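Local coordinates for protein HD superfamily hydrolase (Clostridium acetobutylicum ATCC 824, PDB 3CCG) that probably hydrolyses diadenosine tetraphosphate symmetrically to two ADP molecules, using a pair of iron ions held in a helical HD domain, at residues Ala31-Leu34 with Ala35-Asn39; Tyr131-Pro134 with Gly135-Phe138; Asp161-Ile164 with Lys165-Asp169; Asn177-Glu180 with Ala181-Leu185. All coordinates share one frame; numbering follows the deposited sequence. Where two conformers were deposited one is given.

Interaction 1 (Ala31-Leu34 with Ala35-Asn39); sequences AVRL and AGIYN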
loop_
_atom_site.group_PDB
_atom_site.type_symbol
_atom_site.label_atom_id
_atom_site.label_comp_id
_atom_site.label_asym_id
_atom_site.label_seq_id
_atom_site.Cartn_x
_atom_site.Cartn_y
_atom_site.Cartn_z
ATOM N N ALA A 31 -23.351 -15.265 1.142
ATOM C CA ALA A 31 -23.382 -14.557 -0.134
ATOM C C ALA A 31 -24.816 -14.469 -0.642
ATOM O O ALA A 31 -25.241 -13.456 -1.124
ATOM C CB ALA A 31 -22.492 -15.255 -1.187
ATOM N N VAL A 32 -25.558 -15.569 -0.510
ATOM C CA VAL A 32 -26.949 -15.571 -0.954
ATOM C C VAL A 32 -27.775 -14.600 -0.130
ATOM O O VAL A 32 -28.592 -13.859 -0.681
ATOM C CB VAL A 32 -27.505 -17.007 -0.935
ATOM C CG1 VAL A 32 -29.057 -17.028 -1.120
ATOM C CG2 VAL A 32 -26.855 -17.839 -2.018
ATOM N N ARG A 33 -27.537 -14.594 1.179
ATOM C CA ARG A 33 -28.273 -13.687 2.087
ATOM C C ARG A 33 -28.005 -12.212 1.705
ATOM O O ARG A 33 -28.908 -11.366 1.519
ATOM C CB ARG A 33 -27.903 -13.969 3.534
ATOM C CG ARG A 33 -28.679 -13.127 4.556
ATOM C CD ARG A 33 -28.308 -13.451 5.965
ATOM N NE ARG A 33 -26.896 -13.206 6.253
ATOM C CZ ARG A 33 -26.388 -12.014 6.507
ATOM N NH1 ARG A 33 -27.150 -10.939 6.456
ATOM N NH2 ARG A 33 -25.091 -11.902 6.768
ATOM N N LEU A 34 -26.721 -11.899 1.468
ATOM C CA LEU A 34 -26.364 -10.541 1.140
ATOM C C LEU A 34 -26.904 -10.150 -0.233
ATOM O O LEU A 34 -27.244 -8.998 -0.506
ATOM C CB LEU A 34 -24.835 -10.349 1.227
ATOM C CG LEU A 34 -24.205 -10.400 2.597
ATOM C CD1 LEU A 34 -22.670 -10.405 2.482
ATOM C CD2 LEU A 34 -24.650 -9.213 3.489
ATOM N N ALA A 35 -26.943 -11.108 -1.136
ATOM C CA ALA A 35 -27.485 -10.876 -2.449
ATOM C C ALA A 35 -28.945 -10.451 -2.406
ATOM O O ALA A 35 -29.382 -9.656 -3.204
ATOM C CB ALA A 35 -27.336 -12.137 -3.335
ATOM N N GLY A 36 -29.658 -11.073 -1.473
ATOM C CA GLY A 36 -31.062 -10.713 -1.240
ATOM C C GLY A 36 -31.161 -9.276 -0.762
ATOM O O GLY A 36 -31.997 -8.515 -1.260
ATOM N N ILE A 37 -30.323 -8.881 0.188
ATOM C CA ILE A 37 -30.317 -7.513 0.716
ATOM C C ILE A 37 -29.987 -6.468 -0.364
ATOM O O ILE A 37 -30.630 -5.401 -0.431
ATOM C CB ILE A 37 -29.310 -7.358 1.855
ATOM C CG1 ILE A 37 -29.775 -8.155 3.086
ATOM C CG2 ILE A 37 -29.068 -5.852 2.223
ATOM C CD1 ILE A 37 -28.741 -8.353 4.186
ATOM N N TYR A 38 -29.015 -6.779 -1.238
ATOM C CA TYR A 38 -28.502 -5.811 -2.190
ATOM C C TYR A 38 -28.972 -5.986 -3.633
ATOM O O TYR A 38 -28.521 -5.317 -4.549
ATOM C CB TYR A 38 -26.944 -5.775 -2.101
ATOM C CG TYR A 38 -26.443 -5.196 -0.786
ATOM C CD1 TYR A 38 -26.428 -3.814 -0.568
ATOM C CD2 TYR A 38 -25.943 -6.009 0.224
ATOM C CE1 TYR A 38 -25.997 -3.291 0.616
ATOM C CE2 TYR A 38 -25.505 -5.470 1.446
ATOM C CZ TYR A 38 -25.541 -4.093 1.619
ATOM O OH TYR A 38 -25.088 -3.564 2.796
ATOM N N ASN A 39 -29.889 -6.923 -3.853
ATOM C CA ASN A 39 -30.441 -7.152 -5.188
ATOM C C ASN A 39 -29.432 -7.710 -6.211
ATOM O O ASN A 39 -29.465 -7.404 -7.405
ATOM C CB ASN A 39 -31.091 -5.860 -5.714
ATOM C CG ASN A 39 -32.009 -6.103 -6.906
ATOM O OD1 ASN A 39 -32.568 -7.185 -7.063
ATOM N ND2 ASN A 39 -32.174 -5.087 -7.747
#

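Interaction 2 (Tyr131-Pro134 with Gly135-Phe138); sequences YIEP and GREF. With PO4 (phosphate ion), chain D.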
loop_
_atom_site.group_PDB
_atom_site.type_symbol
_atom_site.label_atom_id
_atom_site.label_comp_id
_atom_site.label_asym_id
_atom_site.label_seq_id
_atom_site.Cartn_x
_atom_site.Cartn_y
_atom_site.Cartn_z
ATOM N N TYR A 131 -15.428 -13.170 5.615
ATOM C CA TYR A 131 -15.225 -12.629 6.970
ATOM C C TYR A 131 -16.401 -12.786 7.927
ATOM O O TYR A 131 -16.218 -12.922 9.118
ATOM C CB TYR A 131 -14.868 -11.127 6.885
ATOM C CG TYR A 131 -13.477 -10.886 6.381
ATOM C CD1 TYR A 131 -13.198 -10.807 5.015
ATOM C CD2 TYR A 131 -12.423 -10.784 7.264
ATOM C CE1 TYR A 131 -11.896 -10.622 4.562
ATOM C CE2 TYR A 131 -11.133 -10.620 6.818
ATOM C CZ TYR A 131 -10.873 -10.526 5.471
ATOM O OH TYR A 131 -9.557 -10.350 5.056
ATOM N N ILE A 132 -17.614 -12.735 7.408
ATOM C CA ILE A 132 -18.773 -12.692 8.289
ATOM C C ILE A 132 -19.662 -13.961 8.313
ATOM O O ILE A 132 -20.712 -13.961 8.981
ATOM C CB ILE A 132 -19.647 -11.447 7.935
ATOM C CG1 ILE A 132 -20.279 -11.561 6.551
ATOM C CG2 ILE A 132 -18.829 -10.123 8.075
ATOM C CD1 ILE A 132 -21.385 -10.599 6.240
ATOM N N GLU A 133 -19.266 -15.011 7.580
ATOM C CA GLU A 133 -20.028 -16.262 7.532
ATOM C C GLU A 133 -20.141 -16.765 8.962
ATOM O O GLU A 133 -19.253 -16.524 9.789
ATOM C CB GLU A 133 -19.460 -17.286 6.533
ATOM C CG GLU A 133 -18.065 -17.743 6.819
ATOM C CD GLU A 133 -18.020 -19.055 7.577
ATOM O OE1 GLU A 133 -19.121 -19.540 7.982
ATOM O OE2 GLU A 133 -16.880 -19.592 7.746
ATOM N N PRO A 134 -21.256 -17.423 9.259
ATOM C CA PRO A 134 -21.649 -17.753 10.641
ATOM C C PRO A 134 -20.644 -18.549 11.424
ATOM O O PRO A 134 -20.643 -18.474 12.650
ATOM C CB PRO A 134 -22.929 -18.573 10.453
ATOM C CG PRO A 134 -23.421 -18.239 9.121
ATOM C CD PRO A 134 -22.281 -17.802 8.278
ATOM N N GLY A 135 -19.833 -19.310 10.728
ATOM C CA GLY A 135 -18.826 -20.138 11.351
ATOM C C GLY A 135 -17.631 -19.346 11.825
ATOM O O GLY A 135 -16.751 -19.894 12.464
ATOM N N ARG A 136 -17.598 -18.052 11.529
ATOM C CA ARG A 136 -16.480 -17.227 11.994
ATOM C C ARG A 136 -16.747 -16.556 13.340
ATOM O O ARG A 136 -17.859 -16.179 13.682
ATOM C CB ARG A 136 -16.068 -16.196 10.975
ATOM C CG ARG A 136 -15.345 -16.877 9.842
ATOM C CD ARG A 136 -14.346 -15.978 9.222
ATOM N NE ARG A 136 -13.629 -16.622 8.137
ATOM C CZ ARG A 136 -12.484 -17.275 8.298
ATOM N NH1 ARG A 136 -11.946 -17.375 9.524
ATOM N NH2 ARG A 136 -11.871 -17.803 7.252
ATOM N N GLU A 137 -15.649 -16.394 14.058
ATOM C CA GLU A 137 -15.636 -15.877 15.406
ATOM C C GLU A 137 -14.291 -15.203 15.685
ATOM O O GLU A 137 -13.273 -15.858 15.728
ATOM C CB GLU A 137 -15.861 -17.072 16.351
ATOM C CG GLU A 137 -15.509 -16.862 17.822
ATOM C CD GLU A 137 -16.274 -15.733 18.476
ATOM O OE1 GLU A 137 -17.382 -15.371 18.004
ATOM O OE2 GLU A 137 -15.739 -15.218 19.480
ATOM N N PHE A 138 -14.330 -13.880 15.791
ATOM C CA PHE A 138 -13.136 -13.071 16.096
ATOM C C PHE A 138 -13.560 -11.710 16.602
ATOM O O PHE A 138 -14.686 -11.294 16.425
ATOM C CB PHE A 138 -12.197 -12.955 14.869
ATOM C CG PHE A 138 -12.844 -12.339 13.657
ATOM C CD1 PHE A 138 -12.938 -10.971 13.535
ATOM C CD2 PHE A 138 -13.424 -13.144 12.677
ATOM C CE1 PHE A 138 -13.563 -10.389 12.408
ATOM C CE2 PHE A 138 -14.040 -12.588 11.567
ATOM C CZ PHE A 138 -14.132 -11.220 11.429
HETATM P P PO4 D . -9.655 -17.933 3.805
HETATM O O1 PO4 D . -9.285 -18.580 2.383
HETATM O O2 PO4 D . -9.715 -16.390 3.845
HETATM O O3 PO4 D . -8.710 -18.507 4.858
HETATM O O4 PO4 D . -11.008 -18.336 4.221
#

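Interaction 3 (Asp161-Ile164 with Lys165-Asp169); sequences DNTI and KFVID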
loop_
_atom_site.group_PDB
_atom_site.type_symbol
_atom_site.label_atom_id
_atom_site.label_comp_id
_atom_site.label_asym_id
_atom_site.label_seq_id
_atom_site.Cartn_x
_atom_site.Cartn_y
_atom_site.Cartn_z
ATOM N N ASP A 161 -8.830 -1.858 6.575
ATOM C CA ASP A 161 -8.102 -1.179 7.671
ATOM C C ASP A 161 -7.577 -2.182 8.669
ATOM O O ASP A 161 -6.435 -2.154 9.073
ATOM C CB ASP A 161 -8.957 -0.097 8.337
ATOM C CG ASP A 161 -9.159 1.134 7.474
ATOM O OD1 ASP A 161 -8.537 1.261 6.403
ATOM O OD2 ASP A 161 -9.971 2.000 7.881
ATOM N N ASN A 162 -8.447 -3.114 9.057
ATOM C CA ASN A 162 -8.041 -4.145 10.013
ATOM C C ASN A 162 -6.896 -4.997 9.476
ATOM O O ASN A 162 -5.941 -5.312 10.175
ATOM C CB ASN A 162 -9.196 -5.101 10.317
ATOM C CG ASN A 162 -10.396 -4.432 10.963
ATOM O OD1 ASN A 162 -10.306 -3.339 11.515
ATOM N ND2 ASN A 162 -11.546 -5.119 10.908
ATOM N N THR A 163 -7.020 -5.419 8.221
ATOM C CA THR A 163 -5.994 -6.224 7.588
ATOM C C THR A 163 -4.630 -5.503 7.583
ATOM O O THR A 163 -3.614 -6.050 7.986
ATOM C CB THR A 163 -6.380 -6.600 6.159
ATOM O OG1 THR A 163 -7.466 -7.542 6.224
ATOM C CG2 THR A 163 -5.229 -7.242 5.384
ATOM N N ILE A 164 -4.644 -4.244 7.178
ATOM C CA ILE A 164 -3.407 -3.502 7.036
ATOM C C ILE A 164 -2.736 -3.334 8.404
ATOM O O ILE A 164 -1.537 -3.575 8.558
ATOM C CB ILE A 164 -3.642 -2.142 6.357
ATOM C CG1 ILE A 164 -4.102 -2.324 4.888
ATOM C CG2 ILE A 164 -2.321 -1.310 6.380
ATOM C CD1 ILE A 164 -4.778 -1.084 4.322
ATOM N N LYS A 165 -3.543 -3.001 9.406
ATOM C CA LYS A 165 -2.981 -2.814 10.777
ATOM C C LYS A 165 -2.429 -4.144 11.296
ATOM O O LYS A 165 -1.361 -4.215 11.898
ATOM C CB LYS A 165 -4.022 -2.241 11.742
ATOM C CG LYS A 165 -4.335 -0.806 11.468
ATOM C CD LYS A 165 -5.220 -0.227 12.511
ATOM C CE LYS A 165 -6.640 -0.639 12.327
ATOM N NZ LYS A 165 -7.469 0.020 13.367
ATOM N N PHE A 166 -3.132 -5.241 10.987
ATOM C CA PHE A 166 -2.701 -6.555 11.453
ATOM C C PHE A 166 -1.392 -6.970 10.826
ATOM O O PHE A 166 -0.477 -7.443 11.491
ATOM C CB PHE A 166 -3.806 -7.601 11.187
ATOM C CG PHE A 166 -3.454 -8.997 11.666
ATOM C CD1 PHE A 166 -3.700 -9.381 12.969
ATOM C CD2 PHE A 166 -2.845 -9.904 10.818
ATOM C CE1 PHE A 166 -3.347 -10.652 13.402
ATOM C CE2 PHE A 166 -2.505 -11.185 11.253
ATOM C CZ PHE A 166 -2.762 -11.550 12.544
ATOM N N VAL A 167 -1.278 -6.756 9.520
ATOM C CA VAL A 167 -0.056 -7.100 8.810
ATOM C C VAL A 167 1.117 -6.264 9.365
ATOM O O VAL A 167 2.230 -6.805 9.502
ATOM C CB VAL A 167 -0.219 -6.903 7.270
ATOM C CG1 VAL A 167 1.113 -6.955 6.561
ATOM C CG2 VAL A 167 -1.203 -7.955 6.709
ATOM N N ILE A 168 0.857 -4.969 9.610
ATOM C CA ILE A 168 1.916 -4.079 10.140
ATOM C C ILE A 168 2.383 -4.643 11.478
ATOM O O ILE A 168 3.560 -4.792 11.718
ATOM C CB ILE A 168 1.467 -2.605 10.244
ATOM C CG1 ILE A 168 1.436 -2.003 8.828
ATOM C CG2 ILE A 168 2.408 -1.811 11.200
ATOM C CD1 ILE A 168 0.736 -0.724 8.816
ATOM N N ASP A 169 1.408 -4.990 12.307
ATOM C CA ASP A 169 1.654 -5.538 13.652
ATOM C C ASP A 169 2.481 -6.817 13.621
ATOM O O ASP A 169 3.258 -7.079 14.538
ATOM C CB ASP A 169 0.325 -5.845 14.339
ATOM C CG ASP A 169 0.510 -6.487 15.703
ATOM O OD1 ASP A 169 1.041 -5.819 16.611
ATOM O OD2 ASP A 169 0.097 -7.653 15.870
#

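Interaction 4 (Asn177-Glu180 with Ala181-Leu185); sequences NTIE and ARNYL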
loop_
_atom_site.group_PDB
_atom_site.type_symbol
_atom_site.label_atom_id
_atom_site.label_comp_id
_atom_site.label_asym_id
_atom_site.label_seq_id
_atom_site.Cartn_x
_atom_site.Cartn_y
_atom_site.Cartn_z
ATOM N N ASN A 177 -3.011 -4.654 -4.120
ATOM C CA ASN A 177 -4.445 -4.679 -4.441
ATOM C C ASN A 177 -5.317 -4.231 -3.274
ATOM O O ASN A 177 -6.345 -3.566 -3.450
ATOM C CB ASN A 177 -4.919 -6.050 -4.933
ATOM C CG ASN A 177 -4.719 -6.229 -6.422
ATOM O OD1 ASN A 177 -4.587 -5.261 -7.160
ATOM N ND2 ASN A 177 -4.696 -7.461 -6.860
ATOM N N THR A 178 -4.886 -4.588 -2.076
ATOM C CA THR A 178 -5.620 -4.228 -0.882
ATOM C C THR A 178 -5.496 -2.706 -0.625
ATOM O O THR A 178 -6.479 -1.995 -0.320
ATOM C CB THR A 178 -5.206 -5.043 0.297
ATOM O OG1 THR A 178 -5.481 -6.421 -0.009
ATOM C CG2 THR A 178 -6.043 -4.613 1.497
ATOM N N ILE A 179 -4.275 -2.212 -0.841
ATOM C CA ILE A 179 -4.031 -0.772 -0.636
ATOM C C ILE A 179 -4.856 0.035 -1.663
ATOM O O ILE A 179 -5.533 1.037 -1.326
ATOM C CB ILE A 179 -2.518 -0.440 -0.743
ATOM C CG1 ILE A 179 -1.678 -1.226 0.272
ATOM C CG2 ILE A 179 -2.291 1.070 -0.578
ATOM C CD1 ILE A 179 -2.141 -1.158 1.728
ATOM N N GLU A 180 -4.801 -0.419 -2.897
ATOM C CA GLU A 180 -5.493 0.258 -4.019
ATOM C C GLU A 180 -7.026 0.135 -3.877
ATOM O O GLU A 180 -7.767 1.090 -4.107
ATOM C CB GLU A 180 -4.962 -0.181 -5.385
ATOM C CG GLU A 180 -3.506 0.273 -5.452
ATOM C CD GLU A 180 -2.568 -0.488 -6.349
ATOM O OE1 GLU A 180 -3.023 -1.337 -7.130
ATOM O OE2 GLU A 180 -1.328 -0.188 -6.264
ATOM N N ALA A 181 -7.477 -1.008 -3.352
ATOM C CA ALA A 181 -8.879 -1.197 -3.093
ATOM C C ALA A 181 -9.404 -0.195 -2.061
ATOM O O ALA A 181 -10.496 0.380 -2.201
ATOM C CB ALA A 181 -9.123 -2.666 -2.600
ATOM N N ARG A 182 -8.655 -0.037 -0.992
ATOM C CA ARG A 182 -8.987 0.889 0.061
ATOM C C ARG A 182 -8.982 2.338 -0.473
ATOM O O ARG A 182 -9.928 3.088 -0.229
ATOM C CB ARG A 182 -8.044 0.738 1.257
ATOM C CG ARG A 182 -8.252 1.725 2.356
ATOM C CD ARG A 182 -7.253 1.585 3.450
ATOM N NE ARG A 182 -7.441 2.684 4.401
ATOM C CZ ARG A 182 -6.973 3.911 4.177
ATOM N NH1 ARG A 182 -6.266 4.180 3.099
ATOM N NH2 ARG A 182 -7.229 4.877 5.045
ATOM N N ASN A 183 -7.932 2.719 -1.202
ATOM C CA ASN A 183 -7.870 4.076 -1.716
ATOM C C ASN A 183 -9.075 4.374 -2.568
ATOM O O ASN A 183 -9.635 5.465 -2.511
ATOM C CB ASN A 183 -6.579 4.344 -2.522
ATOM C CG ASN A 183 -5.347 4.506 -1.659
ATOM O OD1 ASN A 183 -5.430 4.888 -0.511
ATOM N ND2 ASN A 183 -4.201 4.207 -2.238
ATOM N N TYR A 184 -9.442 3.426 -3.410
ATOM C CA TYR A 184 -10.568 3.581 -4.337
ATOM C C TYR A 184 -11.866 3.847 -3.552
ATOM O O TYR A 184 -12.641 4.735 -3.911
ATOM C CB TYR A 184 -10.689 2.348 -5.242
ATOM C CG TYR A 184 -11.772 2.517 -6.255
ATOM C CD1 TYR A 184 -13.075 2.234 -5.933
ATOM C CD2 TYR A 184 -11.483 2.945 -7.546
ATOM C CE1 TYR A 184 -14.086 2.399 -6.853
ATOM C CE2 TYR A 184 -12.489 3.121 -8.492
ATOM C CZ TYR A 184 -13.789 2.832 -8.121
ATOM O OH TYR A 184 -14.805 3.003 -9.038
ATOM N N LEU A 185 -12.103 3.116 -2.469
ATOM C CA LEU A 185 -13.306 3.330 -1.639
ATOM C C LEU A 185 -13.258 4.690 -0.959
ATOM O O LEU A 185 -14.268 5.372 -0.895
ATOM C CB LEU A 185 -13.514 2.233 -0.602
ATOM C CG LEU A 185 -13.883 0.881 -1.235
ATOM C CD1 LEU A 185 -14.104 -0.089 -0.080
ATOM C CD2 LEU A 185 -15.119 1.012 -2.126
HETATM O O HOH W 1 -5.148 2.544 0.970
#

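Interaction 1 (Ala31-Leu34 with Ala35-Asn39)
Arg-33 leaves the helix with its CG turned opposite the backbone N (chi1 -177°), and a bend at chi3 brings NH1 back beside Ile-37, one helical turn on. Ile-37 has CG1 beside its backbone N (chi1 -68°), and the two side chains run side by side, pointing the same way. NH1 of Arg-33 comes 3.8 Å from CD1 of Ile-37, a van der Waals contact that meets the guanidinium obliquely. The charge itself is used elsewhere: NH1 makes a salt bridge with Asp-149 on helix 141-150. CD2 of Leu-34 touches two residues of the next turn, lying 4.2 Å from CD1 of Ile-37 and 4.3 Å from CE2 of Tyr-38. This is the last part of the long helix 5-38, which belongs to the helical HD fold and carries the iron ligand His-23; helices 42-51, 121-132 and 141-150 cover it here. Each backbone N-H from Ala-35 to Tyr-38 bonds to the carbonyl four residues back, Ile-37 N to Arg-33 O at 3.2 Å among them. Leu-34 O has two neighbours on Tyr-38: it accepts the hydrogen bond from N at 2.9 Å and sits at the ring edge, near its plane, 3.3 Å from CD2. One face of the same ring carries CG2 of Ile-37, offset toward the rim. The phenol OH reaches across to hydrogen-bond Ala-148 O, so the outer end of the ring is fixed by a hydrogen bond.

Interaction 2 (Tyr131-Pro134 with Gly135-Phe138)
A type I beta turn from Glu-133 to Arg-136 takes the chain out of helix 121-132, just past the iron ligand Asp-130. The backbone bond of the turn runs from Arg-136 N to Glu-133 O, 2.8 Å, and Arg-145 NH2 donates to the same oxygen. Glu-133 adds a second bond through its side chain: with CG between backbone N and carbonyl carbon (chi1 61°) and a bend at chi2, the carboxylate folds back over the turn, and OE1 takes the N-H of Gly-135 at 2.8 Å. That N-H arrives from above the carboxylate plane. The other oxygen, OE2, is hydrogen-bonded to ND1 of His-23, a ligand of the first iron, and probably helps to orient that imidazole. Arg-136 crosses Glu-133 with the two flat groups 69° apart; OE2 of Glu-133 is 4.4 Å from NE of Arg-136 and well off the guanidinium plane, which leaves only charge attraction. NE instead hydrogen-bonds Asp-130 O, while NH2 makes a weak bond, 3.2 Å, to O4 of a phosphate ion, probably from the crystallisation liquor and also held by Lys-56. Tyr-131 O is buried without a hydrogen-bond partner, facing the edge of the Phe-138 ring 3.3 Å from CE2. With Glu-133 behind His-23 and Arg-136 behind Asp-130, the turn supplies a second shell consistent with an HD-domain metal site.

Interaction 3 (Asp161-Ile164 with Lys165-Asp169)
Lys-165 lays its aliphatic chain over the carbonyl of Asp-161, one turn back: CG is 3.5 Å and CE 3.6 Å from Asp-161 O, the same oxygen that accepts the backbone N-H of Lys-165. The bend at chi3 (-78°) brings CE back to that oxygen. The ammonium and the carboxylate do not pair, NZ of Lys-165 staying 6.3 Å from OD2 of Asp-161, whose OD1 forms a salt bridge with Arg-182 on helix 176-188. On another side of the helix, Thr-163 meets Val-167 methyl to methyl, CG2 to CG2 at 4.3 Å. CG2 of Val-167, set beside its backbone N, also lies 3.3 Å from Thr-163 O. The threonine hydroxyl hydrogen-bonds Ser-159 O, a turn earlier, consistent with the methyl, not the oxygen, facing the valine. Ile-164 and Ile-168 form the next apolar pair, slanting across each other with CG2 of Ile-164 4.0 Å from CD1 of Ile-168. Both belong to the subunit interface: Ile-164 packs on Ile-168 of the second subunit, and Ile-168 on Ile-164 there, while Ile-164 also touches Ile-179 and Arg-182 of its own chain. Regular i to i+4 bonds, such as Val-167 N to Thr-163 O at 2.9 Å, keep these side chains in step along helix 152-170. Across the two segments, then, side chain meets side chain through carbon, with no polar bond between them, and the carboxylate of Asp-161 probably serves, through OD1, to join this helix to helix 176-188.

Interaction 4 (Asn177-Glu180 with Ala181-Leu185)
Ile-179 O accepts two hydrogen bonds, from the backbone N of Asn-183 at 2.9 Å and from a water at 2.8 Å, with the Asn-183 side chain lying alongside, its CG 3.5 Å from that oxygen. Asn-183 runs beside Ile-179, its CG next to its own backbone N (chi1 -75°), which puts ND2 4.0 Å from CG2 of Ile-179. The water gives a weak bond to OD1 of Asn-183 and accepts one from Arg-182 NH1, 2.9 Å, at the edge and in the plane of the guanidinium; it thus ties two side chains to one carbonyl. These residues lie on helix 176-188, packed on helix 152-170 and facing the second subunit, and the methyl of Ala-181 sits tightly on Asn-177 O, CB to O 3.0 Å. Farther out, the extended Arg-182 chain has its NE held by Asp-161, and its NH1 also donates to Gly-172 O of the second subunit. Asn-183 ND2 likewise bonds Leu-174 O of the second subunit, so both side chains round the water reach across the dimer interface. Elsewhere on the helix, Thr-178 OG1 is hydrogen-bonded to Thr-114 O, while Glu-180 OE1 is held by ND1 of His-176.

How the interactions relate
The four contacts follow one another along the chain. Interaction 1 lies near the end of helix 5-38, interaction 2 is the turn after helix 121-132, and interactions 3 and 4 lie on the successive helices 152-170 and 176-188. Interaction 2 bridges the set: its centre is 17 Å from that of interaction 1 and 18 Å from that of interaction 3, and it touches both, through Ile-132 CD1 against Leu-34 CD1 and through Tyr-131 OH near Thr-163 OG1. Interactions 3 and 4, 14 Å apart between centres, are joined by a salt bridge and both touch the second subunit. The series runs from helix 5-38, past the iron site, to the contact with the second subunit.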